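Local coordinates for pyridoxamine 5'-phosphate oxidase-related, FMN-binding protein (Mycobacterium smegmatis, PDB 6ECI) that binds flavin-adenine dinucleotide and probably sequesters it, as a member of the flavin/deazaflavin-dependent oxidoreductase family with the fold of pyridoxamine 5'-phosphate oxidases, at residues Asn38-Asn43 / Gln99-Leu104; Val46-Ala51 / His113-Leu118. All coordinates share one frame; numbering follows the deposited sequence.

In the fold
Contact 1 joins one antiparallel sheet through a single strand and contact 2 through two; their centres are about 9 Å apart, and both reach the same FAD. Strands 31-41 and 46-49 are sheet neighbours: Val-40 O lies 2.8 Å from Leu-47 N, a probable hydrogen bond. Contact 1 sets the loop after helix 92-99 against the first; contact 2 pairs the second with strand 114-119. A polar link joins them where Gln-42 OE1 meets Arg-116 NH1 at 2.7 Å. Around the pyrimidine side of the flavin, Asn-38 serves O4, Arg-49 serves N3 and Ala-51 serves O2, each through its main chain, while Ser-79 and Thr-123 of the second subunit also bond to the cofactor.

Contact 1: residues Asn38-Asn43 / Gln99-Leu104; sequences NFVVQN and QRAELL. With FAD (flavin-adenine dinucleotide), chain U.
Val-40 and Leu-103 meet where the end of a strand in the flavin-binding beta-sheet, of the pyridoxamine 5'-phosphate oxidase type, is flanked by the loop that follows helix 92-99. The touching parts run nearly antiparallel, their end-to-end directions 161° apart, but no backbone-to-backbone hydrogen bond joins them; side chains carry the contact, with one main-chain N-H of the loop. Among the apolar pairs, CG1 of Val-40, anti to the carbonyl carbon, rests 3.5 Å from CG of Leu-103, while CG2, between the backbone N and the carbonyl carbon, lies 3.7 Å from CB of Ala-101. Ala-101 also receives the end of Gln-42, whose extended chain brings NE2 to 3.6 Å from Ala-101 CB. The amide of Gln-42 is held at both ends beyond this packing, NE2 by Glu-97 O and OE1 by Arg-116. An inverse gamma turn centred on Glu-102 bends the loop between Ala-101 and Leu-103.

The polar part belongs to Asn-38, whose side chain and backbone work in different directions. CG stands anti to the backbone N (chi1 175°), carrying the amide towards the loop, where OD1 accepts a hydrogen bond from Leu-104 N at 2.9 Å. The donor lies in the carbonyl plane on a lone pair, although the N-H...O angle of 130° is well bent. CD2 of Leu-103 lies over one face of the amide, 3.4 Å from Asn-38 CG, as the two side chains slide past each other in opposite directions. ND2 is taken by Ala-20 O, so both ends of the amide are fixed, and Phe-129 of the second subunit packs on Asn-38 and Leu-104. The backbone of the same asparagine serves the cofactor: Asn-38 N donates to FAD O4 at 3.1 Å.

Contact 2: residues Val46-Ala51 / His113-Leu118; sequences VLFRTA and HWVRVL. With FAD (flavin-adenine dinucleotide), chain U.
Phe-48 and Val-115 form the apolar centre of an antiparallel strand pair, 46-49 with 114-119, in the beta-sheet of this flavin-binding fold. CG of Phe-48 sits between the backbone N and the carbonyl carbon (chi1 64°), which lays the ring against Val-115: Val-115 CB lies 3.9 Å from the ring centroid, a CH-pi contact over one face. Val-117 CG2 comes instead to the ring edge, near its plane. On this same side of the sheet Val-46 and Val-117 meet through their CB atoms at 3.8 Å, and Leu-56 of helix 55-60 packs on Phe-48.

The other side carries Leu-47, Arg-49, Trp-114 and Arg-116. Leu-47 sends CD1 to 3.7 Å from Trp-114 CE3 and also over one face of the Arg-116 guanidinium. Arg-49 lays its aliphatic part across the indole, with CG 3.7 Å from the centroid of the six-membered ring; its chain then bends at chi3, leaving the guanidinium plane 67° from that of the indole. Beyond the bend, NH1 binds Lys-111 O, and Trp-106 supplies a cation-pi partner. Arg-116 reaches Asp-94 in a salt bridge through NE.

Backbone bonds tie the strands together in the hydrogen-bonded pairs. Phe-48 and Val-115 exchange two, each 2.9 Å from N to O; in the Val-46 and Val-117 pair the bond from Val-46 N is weak. Past the strand end Thr-50 N still donates to His-113 O, and the Thr-50 methyl packs beside the poorly ordered His-113 ring. The main chain here then turns to the flavin: Ala-51 N donates to FAD O2, and FAD N3 gives a nearly straight bond (171°) to Arg-49 O at 2.9 Å.

Contact 1: residues Asn38-Asn43 / Gln99-Leu104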
loop_
_atom_site.group_PDB
_atom_site.type_symbol
_atom_site.label_atom_id
_atom_site.label_comp_id
_atom_site.label_asym_id
_atom_site.label_seq_id
_atom_site.Cartn_x
_atom_site.Cartn_y
_atom_site.Cartn_z
ATOM N N ASN B 38 1.168 5.503 9.427
ATOM C CA ASN B 38 0.017 6.156 10.028
ATOM C C ASN B 38 0.021 7.619 9.599
ATOM O O ASN B 38 1.066 8.274 9.624
ATOM C CB ASN B 38 0.078 6.017 11.550
ATOM C CG ASN B 38 -1.018 6.782 12.261
ATOM O OD1 ASN B 38 -0.801 7.325 13.343
ATOM N ND2 ASN B 38 -2.200 6.829 11.659
ATOM N N PHE B 39 -1.138 8.122 9.177
ATOM C CA PHE B 39 -1.206 9.436 8.551
ATOM C C PHE B 39 -2.511 10.127 8.917
ATOM O O PHE B 39 -3.492 9.486 9.301
ATOM C CB PHE B 39 -1.101 9.333 7.027
ATOM C CG PHE B 39 -2.392 8.938 6.360
ATOM C CD1 PHE B 39 -2.777 7.604 6.299
ATOM C CD2 PHE B 39 -3.225 9.896 5.802
ATOM C CE1 PHE B 39 -3.968 7.232 5.691
ATOM C CE2 PHE B 39 -4.416 9.532 5.195
ATOM C CZ PHE B 39 -4.787 8.196 5.139
ATOM N N VAL B 40 -2.507 11.457 8.786
ATOM C CA VAL B 40 -3.726 12.254 8.726
ATOM C C VAL B 40 -3.585 13.262 7.597
ATOM O O VAL B 40 -2.482 13.591 7.153
ATOM C CB VAL B 40 -4.063 12.991 10.044
ATOM C CG1 VAL B 40 -3.953 12.064 11.229
ATOM C CG2 VAL B 40 -3.167 14.202 10.224
ATOM N N VAL B 41 -4.731 13.752 7.135
ATOM C CA VAL B 41 -4.802 14.741 6.069
ATOM C C VAL B 41 -4.963 16.116 6.699
ATOM O O VAL B 41 -5.820 16.308 7.572
ATOM C CB VAL B 41 -5.962 14.435 5.108
ATOM C CG1 VAL B 41 -6.068 15.513 4.049
ATOM C CG2 VAL B 41 -5.772 13.072 4.474
ATOM N N GLN B 42 -4.140 17.068 6.265
ATOM C CA GLN B 42 -4.193 18.446 6.753
ATOM C C GLN B 42 -4.032 19.381 5.564
ATOM O O GLN B 42 -2.934 19.487 5.008
ATOM C CB GLN B 42 -3.105 18.714 7.791
ATOM C CG GLN B 42 -3.392 18.197 9.181
ATOM C CD GLN B 42 -2.410 18.740 10.195
ATOM O OE1 GLN B 42 -1.304 19.151 9.843
ATOM N NE2 GLN B 42 -2.809 18.752 11.464
ATOM N N ASN B 43 -5.115 20.059 5.185
ATOM C CA ASN B 43 -5.102 21.080 4.135
ATOM C C ASN B 43 -4.479 20.544 2.846
ATOM O O ASN B 43 -3.502 21.084 2.320
ATOM C CB ASN B 43 -4.370 22.340 4.607
ATOM C CG ASN B 43 -4.893 22.857 5.929
ATOM O OD1 ASN B 43 -4.138 23.007 6.890
ATOM N ND2 ASN B 43 -6.191 23.134 5.988
ATOM N N GLN B 99 1.094 19.486 15.224
ATOM C CA GLN B 99 0.903 19.002 16.585
ATOM C C GLN B 99 -0.565 18.881 16.975
ATOM O O GLN B 99 -0.878 18.169 17.934
ATOM C CB GLN B 99 1.642 19.911 17.568
ATOM C CG GLN B 99 3.152 19.896 17.370
ATOM C CD GLN B 99 3.873 20.951 18.186
ATOM O OE1 GLN B 99 3.248 21.823 18.792
ATOM N NE2 GLN B 99 5.198 20.878 18.202
ATOM N N ARG B 100 -1.470 19.544 16.257
ATOM C CA ARG B 100 -2.895 19.338 16.480
ATOM C C ARG B 100 -3.433 18.100 15.774
ATOM O O ARG B 100 -4.638 17.844 15.848
ATOM C CB ARG B 100 -3.699 20.557 16.021
ATOM C CG ARG B 100 -3.047 21.901 16.272
ATOM C CD ARG B 100 -3.958 23.066 15.865
ATOM N NE ARG B 100 -4.894 22.732 14.788
ATOM C CZ ARG B 100 -6.153 22.340 14.971
ATOM N NH1 ARG B 100 -6.648 22.226 16.198
ATOM N NH2 ARG B 100 -6.920 22.057 13.926
ATOM N N ALA B 101 -2.582 17.332 15.102
ATOM C CA ALA B 101 -3.060 16.242 14.264
ATOM C C ALA B 101 -3.533 15.060 15.104
ATOM O O ALA B 101 -2.978 14.753 16.162
ATOM C CB ALA B 101 -1.969 15.792 13.297
ATOM N N GLU B 102 -4.568 14.381 14.614
ATOM C CA GLU B 102 -5.169 13.258 15.339
ATOM C C GLU B 102 -4.510 11.936 14.936
ATOM O O GLU B 102 -5.140 11.017 14.416
ATOM C CB GLU B 102 -6.675 13.227 15.100
ATOM C CG GLU B 102 -7.466 14.224 15.939
ATOM C CD GLU B 102 -7.411 13.915 17.421
ATOM O OE1 GLU B 102 -6.524 14.457 18.113
ATOM O OE2 GLU B 102 -8.255 13.127 17.894
ATOM N N LEU B 103 -3.209 11.854 15.201
ATOM C CA LEU B 103 -2.393 10.705 14.839
ATOM C C LEU B 103 -2.249 9.750 16.014
ATOM O O LEU B 103 -2.211 10.164 17.176
ATOM C CB LEU B 103 -1.003 11.132 14.360
ATOM C CG LEU B 103 -0.917 11.431 12.860
ATOM C CD1 LEU B 103 0.245 12.365 12.515
ATOM C CD2 LEU B 103 -0.871 10.152 12.041
ATOM N N LEU B 104 -2.163 8.464 15.693
ATOM C CA LEU B 104 -1.927 7.453 16.711
ATOM C C LEU B 104 -0.613 7.749 17.425
ATOM O O LEU B 104 0.391 8.052 16.765
ATOM C CB LEU B 104 -1.873 6.059 16.085
ATOM C CG LEU B 104 -3.171 5.426 15.575
ATOM C CD1 LEU B 104 -2.874 4.127 14.835
ATOM C CD2 LEU B 104 -4.152 5.183 16.710
HETATM P PA FAD U . 14.946 -1.887 6.770
HETATM O O1A FAD U . 15.727 -2.578 7.827
HETATM O O2A FAD U . 15.721 -0.863 5.932
HETATM O O5B FAD U . 14.234 -2.910 5.802
HETATM C C5B FAD U . 14.936 -4.041 5.250
HETATM C C4B FAD U . 13.931 -4.905 4.530
HETATM O O4B FAD U . 12.868 -5.254 5.439
HETATM C C3B FAD U . 13.229 -4.238 3.354
HETATM O O3B FAD U . 13.999 -4.350 2.162
HETATM C C2B FAD U . 11.916 -5.022 3.265
HETATM O O2B FAD U . 12.009 -6.190 2.458
HETATM C C1B FAD U . 11.645 -5.380 4.732
HETATM N N9A FAD U . 10.656 -4.516 5.358
HETATM C C8A FAD U . 10.856 -3.258 5.865
HETATM N N7A FAD U . 9.777 -2.700 6.355
HETATM C C5A FAD U . 8.790 -3.659 6.148
HETATM C C6A FAD U . 7.417 -3.678 6.447
HETATM N N6A FAD U . 6.766 -2.678 7.042
HETATM N N1A FAD U . 6.724 -4.790 6.110
HETATM C C2A FAD U . 7.369 -5.798 5.521
HETATM N N3A FAD U . 8.658 -5.888 5.188
HETATM C C4A FAD U . 9.321 -4.774 5.535
HETATM N N1 FAD U . 7.281 4.015 10.250
HETATM C C2 FAD U . 7.262 5.368 10.423
HETATM O O2 FAD U . 8.299 6.038 10.379
HETATM N N3 FAD U . 6.058 6.011 10.656
HETATM C C4 FAD U . 4.817 5.411 10.734
HETATM O O4 FAD U . 3.815 6.092 10.946
HETATM C C4X FAD U . 4.849 3.972 10.547
HETATM N N5 FAD U . 3.720 3.319 10.605
HETATM C C5X FAD U . 3.753 1.944 10.425
HETATM C C6 FAD U . 2.558 1.230 10.482
HETATM C C7 FAD U . 2.538 -0.150 10.307
HETATM C C7M FAD U . 1.227 -0.887 10.378
HETATM C C8 FAD U . 3.740 -0.835 10.065
HETATM C C8M FAD U . 3.752 -2.329 9.877
HETATM C C9 FAD U . 4.936 -0.126 10.009
HETATM C C9A FAD U . 4.949 1.253 10.184
HETATM N N10 FAD U . 6.144 1.999 10.129
HETATM C C10 FAD U . 6.130 3.363 10.307
HETATM C "C1'" FAD U . 7.429 1.338 9.879
HETATM C "C2'" FAD U . 7.961 1.587 8.473
HETATM O "O2'" FAD U . 7.408 0.638 7.561
HETATM C "C3'" FAD U . 9.486 1.470 8.485
HETATM O "O3'" FAD U . 10.076 2.687 8.042
HETATM C "C4'" FAD U . 9.996 0.321 7.624
HETATM O "O4'" FAD U . 9.743 -0.886 8.341
HETATM C "C5'" FAD U . 11.457 0.462 7.244
HETATM O "O5'" FAD U . 12.250 0.558 8.444
HETATM P P FAD U . 13.724 0.002 8.502
HETATM O O1P FAD U . 13.967 -0.651 9.867
HETATM O O2P FAD U . 14.712 1.037 8.126
HETATM O O3P FAD U . 13.699 -1.149 7.411
#

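Contact 2: residues Val46-Ala51 / His113-Leu118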
loop_
_atom_site.group_PDB
_atom_site.type_symbol
_atom_site.label_atom_id
_atom_site.label_comp_id
_atom_site.label_asym_id
_atom_site.label_seq_id
_atom_site.Cartn_x
_atom_site.Cartn_y
_atom_site.Cartn_z
ATOM N N VAL B 46 -0.519 15.267 3.196
ATOM C CA VAL B 46 -0.515 13.971 3.865
ATOM C C VAL B 46 0.551 14.032 4.951
ATOM O O VAL B 46 1.750 13.935 4.671
ATOM C CB VAL B 46 -0.264 12.820 2.884
ATOM C CG1 VAL B 46 -0.314 11.480 3.607
ATOM C CG2 VAL B 46 -1.280 12.859 1.753
ATOM N N LEU B 47 0.115 14.190 6.198
ATOM C CA LEU B 47 1.022 14.336 7.328
ATOM C C LEU B 47 1.297 12.990 7.982
ATOM O O LEU B 47 0.384 12.184 8.177
ATOM C CB LEU B 47 0.438 15.296 8.364
ATOM C CG LEU B 47 1.222 15.416 9.671
ATOM C CD1 LEU B 47 2.564 16.094 9.439
ATOM C CD2 LEU B 47 0.415 16.169 10.705
ATOM N N PHE B 48 2.561 12.753 8.325
ATOM C CA PHE B 48 2.929 11.569 9.083
ATOM C C PHE B 48 4.200 11.852 9.871
ATOM O O PHE B 48 4.905 12.835 9.629
ATOM C CB PHE B 48 3.111 10.348 8.175
ATOM C CG PHE B 48 4.247 10.471 7.197
ATOM C CD1 PHE B 48 4.101 11.209 6.032
ATOM C CD2 PHE B 48 5.449 9.821 7.427
ATOM C CE1 PHE B 48 5.140 11.310 5.124
ATOM C CE2 PHE B 48 6.490 9.918 6.522
ATOM C CZ PHE B 48 6.335 10.661 5.369
ATOM N N ARG B 49 4.477 10.978 10.832
ATOM C CA ARG B 49 5.689 11.039 11.629
ATOM C C ARG B 49 6.650 9.949 11.184
ATOM O O ARG B 49 6.239 8.879 10.724
ATOM C CB ARG B 49 5.382 10.895 13.123
ATOM C CG ARG B 49 5.117 12.228 13.801
ATOM C CD ARG B 49 4.590 12.097 15.223
ATOM N NE ARG B 49 4.786 10.776 15.816
ATOM C CZ ARG B 49 5.857 10.428 16.524
ATOM N NH1 ARG B 49 6.837 11.300 16.718
ATOM N NH2 ARG B 49 5.951 9.210 17.039
ATOM N N THR B 50 7.937 10.236 11.316
ATOM C CA THR B 50 8.991 9.347 10.860
ATOM C C THR B 50 9.881 8.984 12.039
ATOM O O THR B 50 10.122 9.809 12.927
ATOM C CB THR B 50 9.794 10.005 9.724
ATOM O OG1 THR B 50 9.687 9.213 8.534
ATOM C CG2 THR B 50 11.257 10.181 10.097
ATOM N N ALA B 51 10.326 7.732 12.065
ATOM C CA ALA B 51 11.218 7.251 13.108
ATOM C C ALA B 51 12.656 7.463 12.658
ATOM O O ALA B 51 12.995 7.204 11.499
ATOM C CB ALA B 51 10.954 5.777 13.420
ATOM N N HIS B 113 9.670 13.886 14.158
ATOM C CA HIS B 113 10.159 14.177 12.812
ATOM C C HIS B 113 8.922 14.198 11.922
ATOM O O HIS B 113 8.542 13.177 11.346
ATOM C CB HIS B 113 11.193 13.165 12.340
ATOM C CG HIS B 113 11.956 13.615 11.133
ATOM N ND1 HIS B 113 13.116 13.003 10.709
ATOM C CD2 HIS B 113 11.728 14.633 10.268
ATOM C CE1 HIS B 113 13.568 13.622 9.632
ATOM N NE2 HIS B 113 12.744 14.614 9.344
ATOM N N TRP B 114 8.299 15.368 11.823
ATOM C CA TRP B 114 7.088 15.523 11.035
ATOM C C TRP B 114 7.434 15.654 9.558
ATOM O O TRP B 114 8.324 16.422 9.185
ATOM C CB TRP B 114 6.302 16.750 11.493
ATOM C CG TRP B 114 5.865 16.712 12.922
ATOM C CD1 TRP B 114 6.495 17.284 13.989
ATOM C CD2 TRP B 114 4.695 16.072 13.441
ATOM N NE1 TRP B 114 5.789 17.038 15.142
ATOM C CE2 TRP B 114 4.681 16.294 14.833
ATOM C CE3 TRP B 114 3.661 15.330 12.865
ATOM C CZ2 TRP B 114 3.672 15.800 15.656
ATOM C CZ3 TRP B 114 2.660 14.840 13.684
ATOM C CH2 TRP B 114 2.672 15.078 15.064
ATOM N N VAL B 115 6.725 14.903 8.721
ATOM C CA VAL B 115 6.891 14.951 7.275
ATOM C C VAL B 115 5.518 15.126 6.645
ATOM O O VAL B 115 4.523 14.582 7.140
ATOM C CB VAL B 115 7.582 13.678 6.739
ATOM C CG1 VAL B 115 7.883 13.809 5.252
ATOM C CG2 VAL B 115 8.851 13.384 7.521
ATOM N N ARG B 116 5.457 15.894 5.561
ATOM C CA ARG B 116 4.239 16.066 4.782
ATOM C C ARG B 116 4.507 15.691 3.334
ATOM O O ARG B 116 5.551 16.042 2.777
ATOM C CB ARG B 116 3.719 17.505 4.832
ATOM C CG ARG B 116 3.124 17.943 6.154
ATOM C CD ARG B 116 2.505 19.327 6.014
ATOM N NE ARG B 116 2.317 19.989 7.301
ATOM C CZ ARG B 116 1.236 19.859 8.064
ATOM N NH1 ARG B 116 0.229 19.085 7.677
ATOM N NH2 ARG B 116 1.162 20.507 9.218
ATOM N N VAL B 117 3.564 14.980 2.729
ATOM C CA VAL B 117 3.594 14.730 1.294
ATOM C C VAL B 117 2.846 15.880 0.631
ATOM O O VAL B 117 1.616 15.949 0.693
ATOM C CB VAL B 117 2.974 13.375 0.936
ATOM C CG1 VAL B 117 2.993 13.171 -0.571
ATOM C CG2 VAL B 117 3.721 12.255 1.629
ATOM N N LEU B 118 3.589 16.803 0.025
ATOM C CA LEU B 118 2.972 17.924 -0.669
ATOM C C LEU B 118 2.531 17.455 -2.049
ATOM O O LEU B 118 3.373 17.107 -2.886
ATOM C CB LEU B 118 3.939 19.104 -0.770
ATOM C CG LEU B 118 4.526 19.588 0.558
ATOM C CD1 LEU B 118 5.271 20.897 0.365
ATOM C CD2 LEU B 118 3.443 19.731 1.620
HETATM P PA FAD U . 14.946 -1.887 6.770
HETATM O O1A FAD U . 15.727 -2.578 7.827
HETATM O O2A FAD U . 15.721 -0.863 5.932
HETATM O O5B FAD U . 14.234 -2.910 5.802
HETATM C C5B FAD U . 14.936 -4.041 5.250
HETATM C C4B FAD U . 13.931 -4.905 4.530
HETATM O O4B FAD U . 12.868 -5.254 5.439
HETATM C C3B FAD U . 13.229 -4.238 3.354
HETATM O O3B FAD U . 13.999 -4.350 2.162
HETATM C C2B FAD U . 11.916 -5.022 3.265
HETATM O O2B FAD U . 12.009 -6.190 2.458
HETATM C C1B FAD U . 11.645 -5.380 4.732
HETATM N N9A FAD U . 10.656 -4.516 5.358
HETATM C C8A FAD U . 10.856 -3.258 5.865
HETATM N N7A FAD U . 9.777 -2.700 6.355
HETATM C C5A FAD U . 8.790 -3.659 6.148
HETATM C C6A FAD U . 7.417 -3.678 6.447
HETATM N N6A FAD U . 6.766 -2.678 7.042
HETATM N N1A FAD U . 6.724 -4.790 6.110
HETATM C C2A FAD U . 7.369 -5.798 5.521
HETATM N N3A FAD U . 8.658 -5.888 5.188
HETATM C C4A FAD U . 9.321 -4.774 5.535
HETATM N N1 FAD U . 7.281 4.015 10.250
HETATM C C2 FAD U . 7.262 5.368 10.423
HETATM O O2 FAD U . 8.299 6.038 10.379
HETATM N N3 FAD U . 6.058 6.011 10.656
HETATM C C4 FAD U . 4.817 5.411 10.734
HETATM O O4 FAD U . 3.815 6.092 10.946
HETATM C C4X FAD U . 4.849 3.972 10.547
HETATM N N5 FAD U . 3.720 3.319 10.605
HETATM C C5X FAD U . 3.753 1.944 10.425
HETATM C C6 FAD U . 2.558 1.230 10.482
HETATM C C7 FAD U . 2.538 -0.150 10.307
HETATM C C7M FAD U . 1.227 -0.887 10.378
HETATM C C8 FAD U . 3.740 -0.835 10.065
HETATM C C8M FAD U . 3.752 -2.329 9.877
HETATM C C9 FAD U . 4.936 -0.126 10.009
HETATM C C9A FAD U . 4.949 1.253 10.184
HETATM N N10 FAD U . 6.144 1.999 10.129
HETATM C C10 FAD U . 6.130 3.363 10.307
HETATM C "C1'" FAD U . 7.429 1.338 9.879
HETATM C "C2'" FAD U . 7.961 1.587 8.473
HETATM O "O2'" FAD U . 7.408 0.638 7.561
HETATM C "C3'" FAD U . 9.486 1.470 8.485
HETATM O "O3'" FAD U . 10.076 2.687 8.042
HETATM C "C4'" FAD U . 9.996 0.321 7.624
HETATM O "O4'" FAD U . 9.743 -0.886 8.341
HETATM C "C5'" FAD U . 11.457 0.462 7.244
HETATM O "O5'" FAD U . 12.250 0.558 8.444
HETATM P P FAD U . 13.724 0.002 8.502
HETATM O O1P FAD U . 13.967 -0.651 9.867
HETATM O O2P FAD U . 14.712 1.037 8.126
HETATM O O3P FAD U . 13.699 -1.149 7.411
#